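Local coordinates for leucyl aminopeptidase (Trypanosoma brucei brucei, PDB 5NTD), which probably removes N-terminal amino acids, leucine among them, from peptides as a hexameric M17 metallo-aminopeptidase that holds two manganese ions and is inhibited by bestatin, at residues F383-T386 / N387-F391; L417-E421 / E422-A426; T507-G510 / P511-T515. One frame throughout, in Å; residues are numbered along the deposited sequence.

Interaction 1 (F383-T386 / N387-F391); sequences FHAT and NELSF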
loop_
_atom_site.group_PDB
_atom_site.type_symbol
_atom_site.label_atom_id
_atom_site.label_comp_id
_atom_site.label_asym_id
_atom_site.label_seq_id
_atom_site.Cartn_x
_atom_site.Cartn_y
_atom_site.Cartn_z
ATOM N N PHE G 383 -18.571 20.663 -26.188
ATOM C CA PHE G 383 -19.998 20.879 -26.527
ATOM C C PHE G 383 -20.260 22.376 -26.739
ATOM O O PHE G 383 -20.901 22.762 -27.709
ATOM C CB PHE G 383 -20.982 20.377 -25.511
ATOM C CG PHE G 383 -22.400 20.435 -26.011
ATOM C CD1 PHE G 383 -22.905 19.431 -26.846
ATOM C CD2 PHE G 383 -23.223 21.516 -25.708
ATOM C CE1 PHE G 383 -24.235 19.484 -27.326
ATOM C CE2 PHE G 383 -24.531 21.568 -26.180
ATOM C CZ PHE G 383 -25.034 20.561 -26.994
ATOM N N HIS G 384 -19.726 23.172 -25.844
ATOM C CA HIS G 384 -19.839 24.607 -25.986
ATOM C C HIS G 384 -19.296 25.086 -27.360
ATOM O O HIS G 384 -19.941 25.847 -28.083
ATOM C CB HIS G 384 -19.055 25.313 -24.898
ATOM C CG HIS G 384 -19.171 26.803 -24.956
ATOM N ND1 HIS G 384 -20.298 27.476 -24.526
ATOM C CD2 HIS G 384 -18.303 27.753 -25.394
ATOM C CE1 HIS G 384 -20.107 28.778 -24.676
ATOM N NE2 HIS G 384 -18.908 28.970 -25.203
ATOM N N ALA G 385 -18.105 24.625 -27.694
ATOM C CA ALA G 385 -17.439 25.035 -28.943
ATOM C C ALA G 385 -18.223 24.581 -30.165
ATOM O O ALA G 385 -18.306 25.313 -31.144
ATOM C CB ALA G 385 -16.018 24.506 -29.023
ATOM N N THR G 386 -18.775 23.398 -30.099
ATOM C CA THR G 386 -19.416 22.795 -31.278
ATOM C C THR G 386 -20.917 23.095 -31.385
ATOM O O THR G 386 -21.541 22.777 -32.391
ATOM C CB THR G 386 -19.235 21.266 -31.334
ATOM O OG1 THR G 386 -19.690 20.685 -30.110
ATOM C CG2 THR G 386 -17.791 20.946 -31.558
ATOM N N ASN G 387 -21.478 23.687 -30.353
ATOM C CA ASN G 387 -22.919 23.942 -30.318
ATOM C C ASN G 387 -23.352 25.366 -30.015
ATOM O O ASN G 387 -24.409 25.779 -30.456
ATOM C CB ASN G 387 -23.608 23.055 -29.284
ATOM C CG ASN G 387 -25.088 22.823 -29.603
ATOM O OD1 ASN G 387 -25.421 22.070 -30.504
ATOM N ND2 ASN G 387 -25.962 23.475 -28.857
ATOM N N GLU G 388 -22.563 26.102 -29.261
ATOM C CA GLU G 388 -23.024 27.374 -28.697
ATOM C C GLU G 388 -22.403 28.612 -29.298
ATOM O O GLU G 388 -22.673 29.725 -28.851
ATOM C CB GLU G 388 -22.776 27.407 -27.200
ATOM C CG GLU G 388 -23.420 26.264 -26.464
ATOM C CD GLU G 388 -24.917 26.335 -26.460
ATOM O OE1 GLU G 388 -25.480 25.291 -26.804
ATOM O OE2 GLU G 388 -25.548 27.367 -26.089
ATOM N N LEU G 389 -21.530 28.441 -30.275
ATOM C CA LEU G 389 -20.827 29.618 -30.870
ATOM C C LEU G 389 -21.575 30.120 -32.096
ATOM O O LEU G 389 -22.486 29.478 -32.595
ATOM C CB LEU G 389 -19.361 29.286 -31.233
ATOM C CG LEU G 389 -18.520 28.772 -30.080
ATOM C CD1 LEU G 389 -17.091 28.545 -30.546
ATOM C CD2 LEU G 389 -18.534 29.727 -28.890
ATOM N N SER G 390 -21.171 31.283 -32.561
ATOM C CA SER G 390 -21.801 31.901 -33.776
ATOM C C SER G 390 -21.373 31.223 -35.079
ATOM O O SER G 390 -21.924 31.505 -36.117
ATOM C CB SER G 390 -21.468 33.378 -33.879
ATOM O OG SER G 390 -20.052 33.536 -33.840
ATOM N N PHE G 391 -20.381 30.357 -35.014
ATOM C CA PHE G 391 -20.012 29.505 -36.152
ATOM C C PHE G 391 -19.862 28.070 -35.682
ATOM O O PHE G 391 -19.767 27.802 -34.485
ATOM C CB PHE G 391 -18.709 29.975 -36.772
ATOM C CG PHE G 391 -17.505 29.773 -35.875
ATOM C CD1 PHE G 391 -17.151 30.724 -34.939
ATOM C CD2 PHE G 391 -16.703 28.648 -36.023
ATOM C CE1 PHE G 391 -16.026 30.562 -34.145
ATOM C CE2 PHE G 391 -15.569 28.469 -35.237
ATOM C CZ PHE G 391 -15.235 29.423 -34.288
HETATM O O HOH W 1 -20.700 26.312 -32.074
#

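Interaction 2 (L417-E421 / E422-A426); sequences LYVNE and EGAEA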
loop_
_atom_site.group_PDB
_atom_site.type_symbol
_atom_site.label_atom_id
_atom_site.label_comp_id
_atom_site.label_asym_id
_atom_site.label_seq_id
_atom_site.Cartn_x
_atom_site.Cartn_y
_atom_site.Cartn_z
ATOM N N LEU G 417 -1.919 11.716 -29.327
ATOM C CA LEU G 417 -3.032 12.142 -30.176
ATOM C C LEU G 417 -4.126 11.088 -30.351
ATOM O O LEU G 417 -3.877 9.998 -30.844
ATOM C CB LEU G 417 -2.536 12.539 -31.568
ATOM C CG LEU G 417 -1.461 13.620 -31.646
ATOM C CD1 LEU G 417 -1.144 13.913 -33.110
ATOM C CD2 LEU G 417 -1.889 14.885 -30.928
ATOM N N TYR G 418 -5.347 11.479 -30.012
ATOM C CA TYR G 418 -6.536 10.670 -30.283
ATOM C C TYR G 418 -7.375 11.470 -31.283
ATOM O O TYR G 418 -7.907 12.530 -30.933
ATOM C CB TYR G 418 -7.307 10.422 -28.980
ATOM C CG TYR G 418 -8.600 9.664 -29.110
ATOM C CD1 TYR G 418 -8.607 8.253 -29.099
ATOM C CD2 TYR G 418 -9.829 10.331 -29.177
ATOM C CE1 TYR G 418 -9.797 7.547 -29.210
ATOM C CE2 TYR G 418 -11.025 9.624 -29.302
ATOM C CZ TYR G 418 -11.004 8.244 -29.299
ATOM O OH TYR G 418 -12.185 7.532 -29.398
ATOM N N VAL G 419 -7.483 10.967 -32.487
ATOM C CA VAL G 419 -8.000 11.739 -33.596
ATOM C C VAL G 419 -8.992 10.942 -34.442
ATOM O O VAL G 419 -8.711 9.820 -34.835
ATOM C CB VAL G 419 -6.859 12.224 -34.508
ATOM C CG1 VAL G 419 -7.336 13.337 -35.448
ATOM C CG2 VAL G 419 -5.699 12.754 -33.676
ATOM N N ASN G 420 -10.121 11.556 -34.754
ATOM C CA ASN G 420 -11.172 10.845 -35.516
ATOM C C ASN G 420 -10.957 10.737 -37.033
ATOM O O ASN G 420 -11.660 10.028 -37.697
ATOM C CB ASN G 420 -12.547 11.430 -35.245
ATOM C CG ASN G 420 -12.715 12.781 -35.850
ATOM O OD1 ASN G 420 -11.741 13.439 -36.218
ATOM N ND2 ASN G 420 -13.928 13.217 -35.944
ATOM N N GLU G 421 -9.957 11.414 -37.548
ATOM C CA GLU G 421 -9.628 11.400 -39.012
ATOM C C GLU G 421 -8.135 11.267 -39.232
ATOM O O GLU G 421 -7.379 11.947 -38.578
ATOM C CB GLU G 421 -10.083 12.676 -39.673
ATOM C CG GLU G 421 -11.594 12.800 -39.704
ATOM C CD GLU G 421 -12.088 14.028 -40.439
ATOM O OE1 GLU G 421 -11.244 14.822 -40.938
ATOM O OE2 GLU G 421 -13.342 14.182 -40.516
ATOM N N GLU G 422 -7.742 10.377 -40.114
ATOM C CA GLU G 422 -6.321 10.115 -40.420
ATOM C C GLU G 422 -5.617 11.407 -40.903
ATOM O O GLU G 422 -4.496 11.695 -40.499
ATOM C CB GLU G 422 -6.189 8.962 -41.446
ATOM C CG GLU G 422 -4.899 8.112 -41.461
ATOM C CD GLU G 422 -3.677 8.824 -42.034
ATOM O OE1 GLU G 422 -3.755 9.910 -42.618
ATOM O OE2 GLU G 422 -2.577 8.308 -41.907
ATOM N N GLY G 423 -6.300 12.200 -41.718
ATOM C CA GLY G 423 -5.717 13.418 -42.326
ATOM C C GLY G 423 -5.314 14.478 -41.307
ATOM O O GLY G 423 -4.189 15.000 -41.317
ATOM N N ALA G 424 -6.232 14.764 -40.408
ATOM C CA ALA G 424 -5.979 15.729 -39.310
ATOM C C ALA G 424 -4.861 15.230 -38.374
ATOM O O ALA G 424 -3.986 15.981 -37.948
ATOM C CB ALA G 424 -7.232 15.971 -38.509
ATOM N N GLU G 425 -4.878 13.935 -38.118
ATOM C CA GLU G 425 -3.830 13.304 -37.290
ATOM C C GLU G 425 -2.433 13.497 -37.921
ATOM O O GLU G 425 -1.479 13.945 -37.275
ATOM C CB GLU G 425 -4.102 11.830 -37.090
ATOM C CG GLU G 425 -3.104 11.146 -36.190
ATOM C CD GLU G 425 -3.416 9.673 -36.049
ATOM O OE1 GLU G 425 -4.298 9.339 -35.259
ATOM O OE2 GLU G 425 -2.765 8.856 -36.710
ATOM N N ALA G 426 -2.340 13.181 -39.198
ATOM C CA ALA G 426 -1.056 13.292 -39.944
ATOM C C ALA G 426 -0.552 14.722 -39.987
ATOM O O ALA G 426 0.619 14.994 -39.853
ATOM C CB ALA G 426 -1.211 12.756 -41.371
HETATM O O HOH W 2 -5.619 8.569 -33.091
#

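Interaction 3 (T507-G510 / P511-T515); sequences TGFG and PALLT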
loop_
_atom_site.group_PDB
_atom_site.type_symbol
_atom_site.label_atom_id
_atom_site.label_comp_id
_atom_site.label_asym_id
_atom_site.label_seq_id
_atom_site.Cartn_x
_atom_site.Cartn_y
_atom_site.Cartn_z
ATOM N N THR G 507 7.695 23.658 -19.701
ATOM C CA THR G 507 8.403 23.672 -20.991
ATOM C C THR G 507 7.820 24.690 -21.985
ATOM O O THR G 507 8.424 24.978 -22.992
ATOM C CB THR G 507 8.345 22.291 -21.681
ATOM O OG1 THR G 507 6.978 21.883 -21.773
ATOM C CG2 THR G 507 9.120 21.296 -20.923
ATOM N N GLY G 508 6.607 25.143 -21.728
ATOM C CA GLY G 508 5.862 25.953 -22.684
ATOM C C GLY G 508 5.477 25.174 -23.937
ATOM O O GLY G 508 5.285 25.747 -25.013
ATOM N N PHE G 509 5.345 23.868 -23.805
ATOM C CA PHE G 509 4.905 22.993 -24.914
ATOM C C PHE G 509 3.456 23.269 -25.265
ATOM O O PHE G 509 2.599 23.357 -24.394
ATOM C CB PHE G 509 5.064 21.523 -24.498
ATOM C CG PHE G 509 4.684 20.509 -25.545
ATOM C CD1 PHE G 509 3.347 20.217 -25.818
ATOM C CD2 PHE G 509 5.659 19.754 -26.164
ATOM C CE1 PHE G 509 3.007 19.233 -26.730
ATOM C CE2 PHE G 509 5.327 18.778 -27.080
ATOM C CZ PHE G 509 4.008 18.515 -27.361
ATOM N N GLY G 510 3.196 23.363 -26.551
ATOM C CA GLY G 510 1.827 23.429 -27.082
ATOM C C GLY G 510 1.576 24.572 -28.049
ATOM O O GLY G 510 1.047 24.355 -29.154
ATOM N N PRO G 511 1.907 25.801 -27.656
ATOM C CA PRO G 511 1.609 26.940 -28.532
ATOM C C PRO G 511 2.278 26.912 -29.898
ATOM O O PRO G 511 1.626 27.112 -30.904
ATOM C CB PRO G 511 2.094 28.133 -27.724
ATOM C CG PRO G 511 1.917 27.688 -26.316
ATOM C CD PRO G 511 2.293 26.242 -26.319
ATOM N N ALA G 512 3.558 26.614 -29.934
ATOM C CA ALA G 512 4.298 26.533 -31.203
ATOM C C ALA G 512 3.760 25.410 -32.094
ATOM O O ALA G 512 3.702 25.531 -33.312
ATOM C CB ALA G 512 5.781 26.340 -30.970
ATOM N N LEU G 513 3.396 24.300 -31.471
ATOM C CA LEU G 513 2.731 23.176 -32.176
ATOM C C LEU G 513 1.499 23.696 -32.937
ATOM O O LEU G 513 1.343 23.450 -34.123
ATOM C CB LEU G 513 2.290 22.085 -31.201
ATOM C CG LEU G 513 1.465 20.912 -31.746
ATOM C CD1 LEU G 513 2.246 20.148 -32.790
ATOM C CD2 LEU G 513 1.094 20.005 -30.592
ATOM N N LEU G 514 0.654 24.417 -32.225
ATOM C CA LEU G 514 -0.546 24.992 -32.819
ATOM C C LEU G 514 -0.203 26.002 -33.952
ATOM O O LEU G 514 -0.822 25.998 -35.003
ATOM C CB LEU G 514 -1.394 25.700 -31.781
ATOM C CG LEU G 514 -2.088 24.824 -30.750
ATOM C CD1 LEU G 514 -2.790 25.673 -29.704
ATOM C CD2 LEU G 514 -3.098 23.899 -31.432
ATOM N N THR G 515 0.770 26.856 -33.690
ATOM C CA THR G 515 1.160 27.852 -34.650
ATOM C C THR G 515 1.553 27.171 -35.961
ATOM O O THR G 515 1.109 27.562 -37.029
ATOM C CB THR G 515 2.298 28.722 -34.131
ATOM O OG1 THR G 515 1.838 29.425 -32.965
ATOM C CG2 THR G 515 2.713 29.759 -35.190
HETATM O O HOH W 3 5.798 26.671 -27.629
#

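Interaction 1 (F383-T386 / N387-F391)
The amide N of E388 donates to the carbonyl O of H384 over 2.9 Å, a sound backbone bond between these neighbouring turns. One residue earlier the grip slackens: N387 N reaches F383 O and H384 O through weak bonds only. A water takes over where the direct bonds end. It donates to A385 O at 2.8 Å, accepts from L389 N, and donates to F391 O, so that it carries the last turn of the helix into the chain that leaves it. Among the side chains, N387 ND2 donates to E388 OE1 at 2.8 Å, nearly straight at 166°; the oxygen lies in the plane of the amide, while the amide meets the carboxylate on its anti side and tilted out of the carboxylate plane. N387 OD1 is held by S484, which fixes the rotation of the amide from its other end. This is the C-terminal end of helix 374-387, whose first residues, G374 and R375, line the bicarbonate pocket of the catalytic domain. With CG anti to the backbone N (chi1 -155°), N387 runs alongside F383 and its amide stacks on the ring, the planes 25° apart. N387 CB makes a CH-pi contact over that face, 3.8 Å from the ring centroid. The H384 ring is crossed at about a right angle by E388, whose CB lies 3.6 Å from ND1, an atom hydrogen-bonded to Y253 OH. L389 CD2 also approaches this imidazole, at NE2, while its CD1 rests 3.5 Å from A385 O. H384 and L389 both pack onto strands 268-274 and 334-344.

Interaction 2 (L417-E421 / E422-A426)
E421, E425 and V419 carry this turn from strand to helix. E421 stands at the N-cap position, and its carbonyl O receives the amide N of E425 over 3.2 Å, the first backbone bond of helix 422-435. E421 works here through its backbone: its side chain, extended beyond CG, meets the helix no further than E422 N. The middle of the contact is apolar. V419, the last residue of strand 415-419, points at the helix and crosses E425, CB to CB at 3.8 Å. Its CG1, anti to the backbone N (chi1 -165°), lies 3.7 Å from E425 N and also touches A424 CB at 4.0 Å, while CG2 lies beside E425 CB and CG. Further back on the strand, L417 CD1 barely reaches E425 O. E425 leaves the helix with CG anti to its own N (chi1 -177°) and stays extended, so the aliphatic part lies along V419 and the carboxylate is delivered beside the strand. There a water lies 2.7 Å from E425 OE1 and accepts from V419 N at 3.1 Å. The same OE1 forms a salt bridge to R113 of the second subunit, whose NH1 also bonds V419 O; the guanidinium therefore ties strand and helix together from outside and would probably stabilise the charged form of E425. Strand and helix run nearly antiparallel, their short axes at 154° and 8.5 Å apart at closest approach. Such a tight return is the opening half of a beta-alpha-beta unit, here strand 415-419, helix 422-435 and strand 439-441, with its first turn facing a subunit interface of the hexamer.

Interaction 3 (T507-G510 / P511-T515)
G510 O accepts the amide N of L514 over 3.1 Å at 164°, and this bond opens helix 511-519 with G510 at the N-cap position. The same oxygen is flanked by side chains: L513 CB comes within 3.3 Å and L514 CG within 3.5 Å. A second tie runs through water, which donates to G508 O at 2.8 Å and accepts from A512 N at 3.2 Å, giving that amide of the first turn a partner. E437 OE1 accepts from both G510 N and L513 N, a carboxylate set at the start of a helix, where the helix dipole would probably favour its charge. P511 fits this place because its nitrogen has no hydrogen to offer; its CD packs 3.3 Å from G508 O. G510 adopts phi 129°, a conformation open to glycine because it has no side chain to meet the preceding carbonyl O. Just upstream, T507 OG1 accepts from F509 N in an ST turn and is also hydrogen-bonded to P499 O. F509 starts away from the helix, but with CG anti to the backbone N (chi1 -179°) the ring swings back until CE1 reaches L513 CD2 at 4.4 Å, an oblique touch. L513 continues into helix 422-435 and M399, whereas P511 packs on helix 314-328. What results is a helix with G510 at the N-cap and P511 as its first residue, the last helix of the chain, in the catalytic part of this M17 peptidase, wedged between helices beside the central sheet.

The three contacts follow one another along the catalytic domain, each at an end of a helix: interaction 1 at the C-terminal end of helix 374-387, interactions 2 and 3 at the starts of helices 422-435 and 511-519. Their centres lie about 21 Å (1 and 2), 24 Å (1 and 3) and 18 Å (2 and 3) apart, and none touches another. The mixed central sheet is their common ground. Helix 422-435 starts in interaction 2 and receives L513 of interaction 3. Interaction 1 lies far from the chain centre; interaction 2 joins sheet and helix to R113 of the second subunit; interaction 3 is buried, its F509 side chain about 13 Å from bestatin.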